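Local coordinates for kelch-like protein 7 (Homo sapiens, PDB 3II7), which serves as the substrate-specific adapter of a CUL3-RBX1 E3 ubiquitin ligase, its kelch-repeat domain forming the part described here, at residues K103-G108 with G150-C155; E121-D124 with S129-T132; G157-G160 with G165-L168; S170-D175 with E179-L184; Y220-I223 with W228-V231. All coordinates share one frame; numbering follows the deposited sequence.

Interaction 1 (K103-G108 with G150-C155)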
# COMPACT_ATOMS: atom_id res chain seq x y z
N LYS A 103 1.72 15.12 -7.07
CA LYS A 103 1.28 15.25 -5.70
C LYS A 103 1.29 13.89 -4.98
O LYS A 103 0.92 12.85 -5.56
CB LYS A 103 -0.11 15.85 -5.62
CG LYS A 103 -0.14 17.35 -5.96
CD LYS A 103 -0.38 17.61 -7.41
CE LYS A 103 -0.79 19.07 -7.65
NZ LYS A 103 -1.08 19.31 -9.09
N ILE A 104 1.71 13.91 -3.72
CA ILE A 104 1.64 12.74 -2.85
C ILE A 104 0.43 12.88 -1.95
O ILE A 104 0.38 13.80 -1.13
CB ILE A 104 2.89 12.63 -1.95
CG1 ILE A 104 4.19 12.66 -2.77
CG2 ILE A 104 2.80 11.40 -1.09
CD1 ILE A 104 4.26 11.72 -3.87
N TYR A 105 -0.51 11.96 -2.07
CA TYR A 105 -1.72 11.97 -1.26
C TYR A 105 -1.61 11.01 -0.09
O TYR A 105 -1.03 9.93 -0.21
CB TYR A 105 -2.95 11.62 -2.11
CG TYR A 105 -3.25 12.60 -3.22
CD1 TYR A 105 -4.17 13.62 -3.04
CD2 TYR A 105 -2.62 12.50 -4.45
CE1 TYR A 105 -4.45 14.53 -4.03
CE2 TYR A 105 -2.90 13.43 -5.48
CZ TYR A 105 -3.82 14.43 -5.24
OH TYR A 105 -4.11 15.33 -6.24
N THR A 106 -2.14 11.46 1.04
CA THR A 106 -2.20 10.65 2.27
C THR A 106 -3.59 10.66 2.80
O THR A 106 -4.22 11.72 2.86
CB THR A 106 -1.18 11.15 3.34
OG1 THR A 106 -1.52 12.45 3.79
CG2 THR A 106 0.25 11.18 2.75
N SER A 107 -4.11 9.49 3.18
CA SER A 107 -5.50 9.36 3.64
C SER A 107 -5.66 8.51 4.86
O SER A 107 -5.00 7.50 5.04
CB SER A 107 -6.40 8.75 2.54
OG SER A 107 -5.99 7.40 2.27
N GLY A 108 -6.61 8.93 5.70
CA GLY A 108 -7.02 8.15 6.82
C GLY A 108 -5.94 7.95 7.85
O GLY A 108 -5.05 8.81 8.03
N GLY A 150 -5.37 8.61 -13.21
CA GLY A 150 -5.55 9.95 -12.66
C GLY A 150 -6.49 10.07 -11.47
O GLY A 150 -6.56 11.12 -10.87
N LEU A 151 -7.22 8.99 -11.15
CA LEU A 151 -8.17 8.97 -10.02
C LEU A 151 -7.53 8.20 -8.88
O LEU A 151 -6.66 7.36 -9.09
CB LEU A 151 -9.48 8.30 -10.43
CG LEU A 151 -10.24 8.94 -11.61
CD1 LEU A 151 -11.63 8.30 -11.87
CD2 LEU A 151 -10.39 10.43 -11.38
N ILE A 152 -7.98 8.50 -7.68
CA ILE A 152 -7.43 7.92 -6.48
C ILE A 152 -8.51 7.11 -5.79
O ILE A 152 -9.52 7.66 -5.35
CB ILE A 152 -6.91 9.00 -5.56
CG1 ILE A 152 -5.79 9.77 -6.28
CG2 ILE A 152 -6.42 8.42 -4.18
CD1 ILE A 152 -5.16 10.82 -5.50
N TYR A 153 -8.28 5.81 -5.69
CA TYR A 153 -9.26 4.86 -5.16
C TYR A 153 -8.84 4.42 -3.77
O TYR A 153 -7.67 4.09 -3.53
CB TYR A 153 -9.37 3.63 -6.02
CG TYR A 153 -9.92 3.89 -7.39
CD1 TYR A 153 -11.26 3.64 -7.68
CD2 TYR A 153 -9.12 4.40 -8.39
CE1 TYR A 153 -11.77 3.91 -8.94
CE2 TYR A 153 -9.64 4.66 -9.66
CZ TYR A 153 -10.98 4.41 -9.93
OH TYR A 153 -11.50 4.65 -11.18
N VAL A 154 -9.80 4.40 -2.87
CA VAL A 154 -9.63 3.84 -1.55
C VAL A 154 -10.63 2.70 -1.35
O VAL A 154 -11.76 2.82 -1.78
CB VAL A 154 -9.90 4.91 -0.49
CG1 VAL A 154 -9.97 4.30 0.86
CG2 VAL A 154 -8.82 5.99 -0.53
N CYS A 155 -10.23 1.62 -0.68
CA CYS A 155 -11.15 0.61 -0.26
C CYS A 155 -10.72 -0.12 0.99
O CYS A 155 -9.50 -0.32 1.28
CB CYS A 155 -11.48 -0.39 -1.32
SG CYS A 155 -10.11 -1.35 -1.82
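Ile152 drives its terminal methyl onto the ring of Tyr105, and that touch makes the larger part of the contact between 103-108 and 150-155. CD1 of Ile152 sits 3.4 Å from the centroid of the Tyr105 ring, only 19° off its normal, a CH-pi contact over one face. It leans toward one side of the ring, with 3.2 Å from Ile152 CD1 to Tyr105 CD2. The straight run of the isoleucine chain (chi2 -178°) carries CD1 forward to the ring, and the two side chains cross at about a right angle. Tyr105 holds its ring beside its own backbone N (chi1 -63°), where Phe120 and Pro176 also pack against it. Two residues on, Ser107 OG lies 4.2 Å from Val154 CG2, a looser touch; the hydroxyl is hydrogen-bonded to His143. With an alanine in place of Tyr105, Ile152 CD1 would probably face a gap between the two strands, and Phe120 would lose a neighbouring ring. No hydrogen bond links the strands, whose CA atoms stay 8.7 Å apart at Tyr105 and Ile152. Buried side chains meeting between separate sheets are how adjacent blades of a kelch beta-propeller join, here through strands of Kelch 3 and Kelch 4.

Interaction 2 (E121-D124 with S129-T132)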
# COMPACT_ATOMS: atom_id res chain seq x y z
N GLU A 121 -4.67 14.68 2.95
CA GLU A 121 -3.66 15.76 2.87
C GLU A 121 -2.71 15.42 1.73
O GLU A 121 -2.33 14.27 1.60
CB GLU A 121 -2.85 15.87 4.20
CG GLU A 121 -3.70 16.08 5.46
CD GLU A 121 -2.91 16.23 6.78
OE1 GLU A 121 -1.93 15.48 7.02
OE2 GLU A 121 -3.31 17.07 7.60
N CYS A 122 -2.32 16.41 0.91
CA CYS A 122 -1.38 16.10 -0.14
C CYS A 122 -0.20 17.04 -0.16
O CYS A 122 -0.28 18.19 0.26
CB CYS A 122 -2.06 15.99 -1.49
SG CYS A 122 -2.22 17.43 -2.48
N TYR A 123 0.92 16.49 -0.64
CA TYR A 123 2.19 17.16 -0.72
C TYR A 123 2.49 17.42 -2.17
O TYR A 123 2.52 16.48 -2.98
CB TYR A 123 3.28 16.28 -0.12
CG TYR A 123 4.70 16.87 -0.11
CD1 TYR A 123 5.04 17.91 0.74
CD2 TYR A 123 5.70 16.35 -0.94
CE1 TYR A 123 6.33 18.44 0.76
CE2 TYR A 123 7.00 16.86 -0.92
CZ TYR A 123 7.31 17.91 -0.07
OH TYR A 123 8.58 18.41 -0.04
N ASP A 124 2.70 18.70 -2.51
CA ASP A 124 3.03 19.08 -3.88
C ASP A 124 4.55 18.98 -4.02
O ASP A 124 5.28 19.74 -3.40
CB ASP A 124 2.55 20.49 -4.18
CG ASP A 124 2.75 20.87 -5.64
OD1 ASP A 124 3.86 20.68 -6.15
OD2 ASP A 124 1.80 21.35 -6.26
N SER A 129 5.12 21.79 -0.60
CA SER A 129 4.16 22.26 0.37
C SER A 129 3.02 21.28 0.55
O SER A 129 2.64 20.54 -0.38
CB SER A 129 3.62 23.62 -0.08
OG SER A 129 3.09 23.54 -1.38
N TRP A 130 2.45 21.28 1.76
CA TRP A 130 1.34 20.44 2.11
C TRP A 130 0.02 21.19 2.07
O TRP A 130 -0.04 22.38 2.42
CB TRP A 130 1.53 19.88 3.52
CG TRP A 130 2.53 18.76 3.61
CD1 TRP A 130 3.85 18.85 3.99
CD2 TRP A 130 2.27 17.38 3.37
NE1 TRP A 130 4.43 17.60 3.98
CE2 TRP A 130 3.48 16.68 3.60
CE3 TRP A 130 1.14 16.66 2.98
CZ2 TRP A 130 3.58 15.29 3.43
CZ3 TRP A 130 1.25 15.29 2.81
CH2 TRP A 130 2.46 14.62 3.03
N HIS A 131 -1.04 20.48 1.67
CA HIS A 131 -2.36 21.05 1.48
C HIS A 131 -3.43 20.07 1.96
O HIS A 131 -3.37 18.88 1.64
CB HIS A 131 -2.56 21.38 -0.01
CG HIS A 131 -1.51 22.28 -0.58
ND1 HIS A 131 -1.59 23.66 -0.50
CD2 HIS A 131 -0.32 22.01 -1.18
CE1 HIS A 131 -0.51 24.19 -1.05
NE2 HIS A 131 0.27 23.21 -1.47
N THR A 132 -4.39 20.57 2.72
CA THR A 132 -5.53 19.76 3.12
C THR A 132 -6.54 19.73 1.99
O THR A 132 -6.85 20.76 1.40
CB THR A 132 -6.17 20.30 4.41
OG1 THR A 132 -5.17 20.36 5.42
CG2 THR A 132 -7.30 19.40 4.88
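Cys122 and His131 form the hydrogen-bonded pair at the middle of this antiparallel hairpin, whose strand axes run 152° apart. Cys122 N gives to His131 O at 2.8 Å, and His131 N returns the bond to Cys122 O at 2.8 Å. One pair further toward the turn, Asp124 N reaches Ser129 O, also at 2.8 Å, while the answering bond from Ser129 N is long and weak.

The aromatic contact belongs to Tyr123 and Trp130, a non-hydrogen-bonded pair whose side chains share one face of the sheet. Tyr123 CB lies 3.5 Å from the centroid of the indole six-membered ring, almost exactly on its normal, a CH-pi contact. Because CG of Tyr123 stands anti to its backbone N (chi1 -179°), the phenol runs on across the indole toward the pyrrole side, where Tyr123 CD1 comes within 3.3 Å of Trp130 NE1. The two ring planes meet obliquely at 46°. Glu121 O sits at the indole edge, in its plane, and Glu121 CB is 4.2 Å from Trp130 CE3.

Ser129 OG and His131 NE2 share a 2.8 Å hydrogen bond along one strand; Asp124 OD1 takes backbone N-H groups of Arg126 and Thr127 in the turn; Glu121 forms a salt bridge with Arg92, and Trp130 NE1 bonds Leu86 O.

Within the four-stranded blade that starts with 96-100, 129-133 is an outermost strand and 120-124 lies between it and 103-107. Met72, on strand 71-76 of the preceding blade, touches both Tyr123 and Trp130.

Interaction 3 (G157-G160 with G165-L168). With EDO (1,2-ethanediol), chain L.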
# COMPACT_ATOMS: atom_id res chain seq x y z
N GLY A 157 -10.24 -1.19 4.89
CA GLY A 157 -9.75 -0.63 6.14
C GLY A 157 -10.73 -0.90 7.27
O GLY A 157 -11.70 -1.65 7.12
N SER A 158 -10.47 -0.28 8.42
CA SER A 158 -11.35 -0.44 9.56
C SER A 158 -11.65 0.88 10.22
O SER A 158 -10.97 1.89 9.98
CB SER A 158 -10.74 -1.39 10.57
OG SER A 158 -9.53 -0.88 11.08
N LEU A 159 -12.68 0.87 11.08
CA LEU A 159 -12.92 1.97 12.02
C LEU A 159 -13.32 1.35 13.37
O LEU A 159 -13.77 0.20 13.40
CB LEU A 159 -13.99 2.92 11.49
CG LEU A 159 -15.28 2.35 10.90
CD1 LEU A 159 -16.19 1.71 11.93
CD2 LEU A 159 -16.03 3.51 10.19
N GLY A 160 -13.12 2.09 14.45
CA GLY A 160 -13.41 1.62 15.80
C GLY A 160 -12.36 0.64 16.30
O GLY A 160 -11.33 0.42 15.63
N GLY A 165 -15.70 -2.19 16.84
CA GLY A 165 -15.45 -1.62 15.52
C GLY A 165 -15.78 -2.60 14.42
O GLY A 165 -16.37 -3.69 14.67
N ARG A 166 -15.39 -2.25 13.19
CA ARG A 166 -15.65 -3.13 12.07
C ARG A 166 -14.71 -2.85 10.92
O ARG A 166 -14.21 -1.73 10.76
CB ARG A 166 -17.11 -3.07 11.60
CG ARG A 166 -17.50 -1.83 10.94
CD ARG A 166 -19.03 -1.74 10.80
NE ARG A 166 -19.41 -0.41 10.35
CZ ARG A 166 -19.55 -0.05 9.07
NH1 ARG A 166 -19.38 -0.94 8.09
NH2 ARG A 166 -19.88 1.21 8.78
N VAL A 167 -14.50 -3.90 10.14
CA VAL A 167 -13.75 -3.84 8.91
C VAL A 167 -14.72 -3.54 7.77
O VAL A 167 -15.85 -4.06 7.72
CB VAL A 167 -12.96 -5.14 8.68
CG1 VAL A 167 -12.09 -5.07 7.39
CG2 VAL A 167 -12.08 -5.43 9.88
N LEU A 168 -14.27 -2.70 6.84
CA LEU A 168 -15.13 -2.12 5.81
C LEU A 168 -15.03 -2.83 4.46
O LEU A 168 -13.96 -3.30 4.10
CB LEU A 168 -14.73 -0.69 5.60
CG LEU A 168 -14.78 0.24 6.81
CD1 LEU A 168 -13.96 1.55 6.53
CD2 LEU A 168 -16.22 0.58 7.12
C1 EDO L . -16.72 -6.81 10.20
O1 EDO L . -15.55 -6.45 10.96
C2 EDO L . -16.35 -7.41 8.84
O2 EDO L . -15.58 -8.61 8.99
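Gly160 and Gly165 bring their CA atoms to 3.8 Å of each other, an approach that a CB on either residue would block: one on Gly165 would run into Leu159 O, and one on Gly160 into Gly165 CA. This bare pair lets the two chains close up beside the turn.

From there a short ladder of backbone bonds zips the hairpin. Leu159 and Arg166 exchange both of theirs, Leu159 N to Arg166 O at 3.0 Å and Arg166 N to Leu159 O at 2.9 Å, and Leu168 N adds a bond to Gly157 O at 2.8 Å. Ser158 faces Val167 between these bonds.

Leu159 and Arg166 lie side by side and point the same way. CG of Leu159 stands between its backbone N and carbonyl carbon (chi1 46°), and Leu159 CD1 rests 3.9 Å from Arg166 CG. The other methyl turns to Leu168, with Leu159 CD2 4.2 Å from Leu168 CD2. Val167 N points almost straight at O1 of a bound 1,2-ethanediol, 2.9 Å away; the diol, probably from the crystallisation liquor, is also hydrogen-bonded to Gly211.

This two-stranded hairpin fills the connection between strands 151-155 and 171-175 of one blade and includes Gly157 of the double-glycine signature. Long excursions between the second and third strands of a blade are characteristic of kelch propellers; in relatives such loops often line the substrate-binding face.

Interaction 4 (S170-D175 with E179-L184). With EDO (1,2-ethanediol), chain S.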
# COMPACT_ATOMS: atom_id res chain seq x y z
N SER A 170 -16.43 -0.90 1.95
CA SER A 170 -16.70 0.24 1.11
C SER A 170 -15.50 0.74 0.32
O SER A 170 -14.32 0.58 0.73
CB SER A 170 -17.28 1.36 1.94
OG SER A 170 -16.33 1.87 2.80
N CYS A 171 -15.82 1.30 -0.84
CA CYS A 171 -14.85 1.81 -1.80
C CYS A 171 -15.30 3.19 -2.23
O CYS A 171 -16.48 3.41 -2.44
CB CYS A 171 -14.80 0.86 -3.01
SG CYS A 171 -13.76 1.39 -4.40
N GLU A 172 -14.35 4.13 -2.32
CA GLU A 172 -14.66 5.45 -2.84
C GLU A 172 -13.52 5.95 -3.69
O GLU A 172 -12.38 5.44 -3.58
CB GLU A 172 -15.02 6.41 -1.71
CG GLU A 172 -14.04 6.48 -0.57
CD GLU A 172 -14.50 7.42 0.54
OE1 GLU A 172 -14.62 8.62 0.26
OE2 GLU A 172 -14.75 6.93 1.67
N VAL A 173 -13.82 6.93 -4.55
CA VAL A 173 -12.82 7.45 -5.51
C VAL A 173 -12.79 8.97 -5.48
O VAL A 173 -13.83 9.63 -5.38
CB VAL A 173 -13.05 6.93 -6.92
CG1 VAL A 173 -14.42 7.36 -7.49
CG2 VAL A 173 -11.91 7.34 -7.87
N TYR A 174 -11.57 9.53 -5.49
CA TYR A 174 -11.36 10.95 -5.49
C TYR A 174 -10.82 11.36 -6.86
O TYR A 174 -9.89 10.75 -7.37
CB TYR A 174 -10.31 11.31 -4.47
CG TYR A 174 -9.91 12.77 -4.42
CD1 TYR A 174 -10.72 13.72 -3.79
CD2 TYR A 174 -8.72 13.22 -5.02
CE1 TYR A 174 -10.35 15.04 -3.69
CE2 TYR A 174 -8.35 14.57 -4.92
CZ TYR A 174 -9.18 15.47 -4.28
OH TYR A 174 -8.84 16.82 -4.16
N ASP A 175 -11.42 12.38 -7.46
CA ASP A 175 -10.96 12.91 -8.71
C ASP A 175 -10.28 14.25 -8.44
O ASP A 175 -10.94 15.21 -8.05
CB ASP A 175 -12.13 13.11 -9.67
CG ASP A 175 -11.67 13.57 -11.05
OD1 ASP A 175 -10.51 13.96 -11.23
OD2 ASP A 175 -12.50 13.53 -11.97
N GLU A 179 -12.09 17.60 -7.22
CA GLU A 179 -11.90 17.56 -5.76
C GLU A 179 -13.11 16.99 -5.04
O GLU A 179 -13.53 17.46 -3.96
CB GLU A 179 -11.48 18.94 -5.22
CG GLU A 179 -10.12 19.38 -5.78
CD GLU A 179 -9.40 20.45 -4.96
OE1 GLU A 179 -10.00 21.04 -4.04
OE2 GLU A 179 -8.20 20.70 -5.27
N THR A 180 -13.66 15.93 -5.63
CA THR A 180 -14.81 15.25 -5.07
C THR A 180 -14.55 13.76 -4.83
O THR A 180 -13.94 13.09 -5.69
CB THR A 180 -15.98 15.35 -6.04
OG1 THR A 180 -16.20 16.73 -6.44
CG2 THR A 180 -17.26 14.76 -5.39
N TRP A 181 -15.03 13.26 -3.69
CA TRP A 181 -15.12 11.82 -3.40
C TRP A 181 -16.48 11.28 -3.84
O TRP A 181 -17.54 11.91 -3.57
CB TRP A 181 -14.90 11.55 -1.90
CG TRP A 181 -13.47 11.75 -1.42
CD1 TRP A 181 -12.96 12.85 -0.81
CD2 TRP A 181 -12.41 10.80 -1.47
NE1 TRP A 181 -11.66 12.65 -0.47
CE2 TRP A 181 -11.27 11.42 -0.90
CE3 TRP A 181 -12.28 9.47 -1.98
CZ2 TRP A 181 -10.02 10.77 -0.80
CZ3 TRP A 181 -11.05 8.83 -1.88
CH2 TRP A 181 -9.93 9.48 -1.28
N THR A 182 -16.45 10.15 -4.53
CA THR A 182 -17.65 9.43 -4.97
C THR A 182 -17.66 8.00 -4.42
O THR A 182 -16.65 7.26 -4.58
CB THR A 182 -17.73 9.40 -6.48
OG1 THR A 182 -17.78 10.76 -6.95
CG2 THR A 182 -18.99 8.62 -6.96
N GLU A 183 -18.78 7.61 -3.80
CA GLU A 183 -18.99 6.25 -3.33
C GLU A 183 -19.14 5.30 -4.54
O GLU A 183 -19.92 5.58 -5.47
CB GLU A 183 -20.23 6.15 -2.43
CG GLU A 183 -20.27 4.86 -1.59
CD GLU A 183 -19.25 4.87 -0.41
OE1 GLU A 183 -18.90 5.96 0.08
OE2 GLU A 183 -18.81 3.79 0.02
N LEU A 184 -18.37 4.22 -4.52
CA LEU A 184 -18.42 3.21 -5.55
C LEU A 184 -19.07 1.92 -5.01
O LEU A 184 -19.45 1.82 -3.81
CB LEU A 184 -17.01 2.94 -6.06
CG LEU A 184 -16.35 4.16 -6.74
CD1 LEU A 184 -14.93 3.76 -7.18
CD2 LEU A 184 -17.17 4.71 -7.96
C1 EDO S . -7.41 14.31 -13.56
O1 EDO S . -7.58 14.94 -14.83
C2 EDO S . -8.31 13.09 -13.48
O2 EDO S . -9.66 13.48 -13.72
O HOH W 1 -18.73 1.36 -1.25
O HOH W 2 -17.11 5.62 1.87
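Val173 and Thr182 trade backbone bonds, Val173 N to Thr182 O and Thr182 N to Val173 O both at 2.8 Å, in the middle of an antiparallel hairpin whose strand axes lie 152° apart. Tyr174 and Trp181 face each other next along. Tyr174 CB stands 3.4 Å from the centroid of the indole six-membered ring, 1° off its normal, a CH-pi contact; with CG anti to the backbone N (chi1 176°), the phenol continues over the pyrrole side. Tyr174 OH ends 3.3 Å from Glu179 CG. Glu172 brings OE1 to 3.3 Å from Trp181 CE3, while OE2 forms a salt bridge with Arg140. A water bonded to Glu172 OE2 and Glu183 OE1 bridges the two carboxylates and probably eases their repulsion. On the reverse face, Leu184 CD1 packs 3.6 Å from Val173 CG1 and 3.8 Å from Cys171 SG. Replacing Trp181 by a leucine would probably leave Pro134 O, now bonded to the indole NE1, without that donor and uncover part of Tyr174. A tyrosine in the third strand of the blade and a tryptophan in the fourth, joined by a short turn, form the signature pair of the kelch repeat.

Interaction 5 (Y220-I223 with W228-V231)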
# COMPACT_ATOMS: atom_id res chain seq x y z
N TYR A 220 -11.42 -8.20 -7.91
CA TYR A 220 -11.04 -6.97 -8.60
C TYR A 220 -12.23 -6.07 -8.86
O TYR A 220 -13.38 -6.53 -8.96
CB TYR A 220 -10.32 -7.23 -9.92
CG TYR A 220 -11.18 -7.76 -11.02
CD1 TYR A 220 -11.86 -6.92 -11.87
CD2 TYR A 220 -11.29 -9.11 -11.23
CE1 TYR A 220 -12.65 -7.42 -12.88
CE2 TYR A 220 -12.09 -9.62 -12.23
CZ TYR A 220 -12.75 -8.77 -13.06
OH TYR A 220 -13.52 -9.28 -14.07
N TYR A 221 -11.92 -4.78 -8.96
CA TYR A 221 -12.88 -3.75 -9.29
C TYR A 221 -12.79 -3.46 -10.77
O TYR A 221 -11.74 -3.06 -11.26
CB TYR A 221 -12.58 -2.49 -8.51
CG TYR A 221 -13.58 -1.37 -8.78
CD1 TYR A 221 -14.92 -1.52 -8.44
CD2 TYR A 221 -13.17 -0.18 -9.40
CE1 TYR A 221 -15.83 -0.53 -8.70
CE2 TYR A 221 -14.07 0.84 -9.66
CZ TYR A 221 -15.40 0.66 -9.33
OH TYR A 221 -16.28 1.68 -9.59
N ASP A 222 -13.90 -3.69 -11.46
CA ASP A 222 -14.04 -3.35 -12.87
C ASP A 222 -14.40 -1.89 -12.95
O ASP A 222 -15.53 -1.48 -12.62
CB ASP A 222 -15.11 -4.24 -13.51
CG ASP A 222 -15.12 -4.13 -15.02
OD1 ASP A 222 -15.15 -3.01 -15.53
OD2 ASP A 222 -15.06 -5.20 -15.68
N ILE A 223 -13.44 -1.07 -13.32
CA ILE A 223 -13.64 0.38 -13.36
C ILE A 223 -14.77 0.78 -14.28
O ILE A 223 -15.57 1.63 -13.95
CB ILE A 223 -12.30 1.08 -13.72
CG1 ILE A 223 -11.28 0.87 -12.61
CG2 ILE A 223 -12.48 2.60 -13.98
CD1 ILE A 223 -9.83 1.34 -12.96
N TRP A 228 -17.43 -5.33 -8.48
CA TRP A 228 -16.34 -6.17 -8.01
C TRP A 228 -16.65 -7.62 -8.33
O TRP A 228 -17.82 -8.08 -8.22
CB TRP A 228 -16.15 -6.03 -6.50
CG TRP A 228 -15.59 -4.69 -6.01
CD1 TRP A 228 -16.31 -3.56 -5.72
CD2 TRP A 228 -14.24 -4.39 -5.69
NE1 TRP A 228 -15.48 -2.59 -5.27
CE2 TRP A 228 -14.20 -3.07 -5.26
CE3 TRP A 228 -13.03 -5.11 -5.76
CZ2 TRP A 228 -13.01 -2.45 -4.87
CZ3 TRP A 228 -11.87 -4.49 -5.38
CH2 TRP A 228 -11.85 -3.20 -4.96
N LYS A 229 -15.60 -8.37 -8.69
CA LYS A 229 -15.70 -9.76 -9.09
C LYS A 229 -14.58 -10.56 -8.46
O LYS A 229 -13.41 -10.12 -8.48
CB LYS A 229 -15.60 -9.84 -10.63
CG LYS A 229 -16.79 -9.25 -11.37
CD LYS A 229 -16.80 -9.67 -12.86
CE LYS A 229 -17.43 -8.59 -13.74
NZ LYS A 229 -16.53 -7.39 -13.87
N MET A 230 -14.92 -11.73 -7.90
CA MET A 230 -13.91 -12.68 -7.37
C MET A 230 -13.11 -13.32 -8.50
O MET A 230 -13.63 -13.64 -9.57
CB MET A 230 -14.56 -13.82 -6.58
CG MET A 230 -15.43 -13.44 -5.41
SD MET A 230 -14.61 -12.44 -4.16
CE MET A 230 -13.14 -13.26 -3.81
N VAL A 231 -11.82 -13.52 -8.24
CA VAL A 231 -10.95 -14.31 -9.09
C VAL A 231 -10.39 -15.46 -8.26
O VAL A 231 -10.91 -15.77 -7.18
CB VAL A 231 -9.87 -13.44 -9.79
CG1 VAL A 231 -10.54 -12.44 -10.73
CG2 VAL A 231 -8.99 -12.75 -8.79
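Lys229 lays its side chain across Tyr220 on the way to Asp222. Its CB lies over one face of the Tyr220 ring, 4.2 Å from the centroid, in a CH-pi contact. Further out, Lys229 CD comes 3.5 Å from Tyr220 OH, and CE is also near that oxygen. The chain then bends at its last two torsions (chi4 71°), which swings the ammonium back toward the first strand: Lys229 NZ reaches Asp222 OD2 at 3.2 Å, a salt bridge with a weak hydrogen bond. The other carboxylate oxygen of Asp222 accepts from Leu225 N in the turn.

Val231 meets the ring at its edge, CG1 in the ring plane, 3.4 Å from Tyr220 CD2. Behind these side chains the backbones pair through Tyr220 N to Lys229 O at 2.8 Å and Lys229 N to Tyr220 O at 2.9 Å.

On the reverse face Tyr221 CB sits over the six-membered ring of Trp228, 3.5 Å from its centroid, and the two aromatic rings are inclined at 46°. Tyr221 OH is bonded to Asn226, and Trp228 NE1 to Cys185 O.

The hairpin forms the outer half of the blade that starts with 195-199: strand 227-230 is an outermost strand, and 218-222 lies between it and 202-206. Tyr220 meets Lys202 in a cation-pi contact, while Tyr221 and Trp228 lean on Tyr153 and Cys155 of strand 151-155 in the preceding blade.

In the fold
The five contacts run through three successive propeller blades. Interaction 2 falls between the two segments of interaction 1, and 3, 4 and 5 follow in series. Strand 120-124 of interaction 2 hydrogen-bonds to 103-107. Interaction 1 crosses to the next blade, where 151-155 pairs with 171-175 of interaction 4, the two centres about 10 Å apart. Interaction 3 occupies the connection between those strands, its centre about 18 Å from those of interactions 1 and 4. Interaction 5 packs on both 1 and 4 through Tyr153 and Leu184, yet its centre lies about 31 Å from that of interaction 2. Hairpins form the outer strands of the four-stranded blades, and side chains join the blades into one all-beta domain.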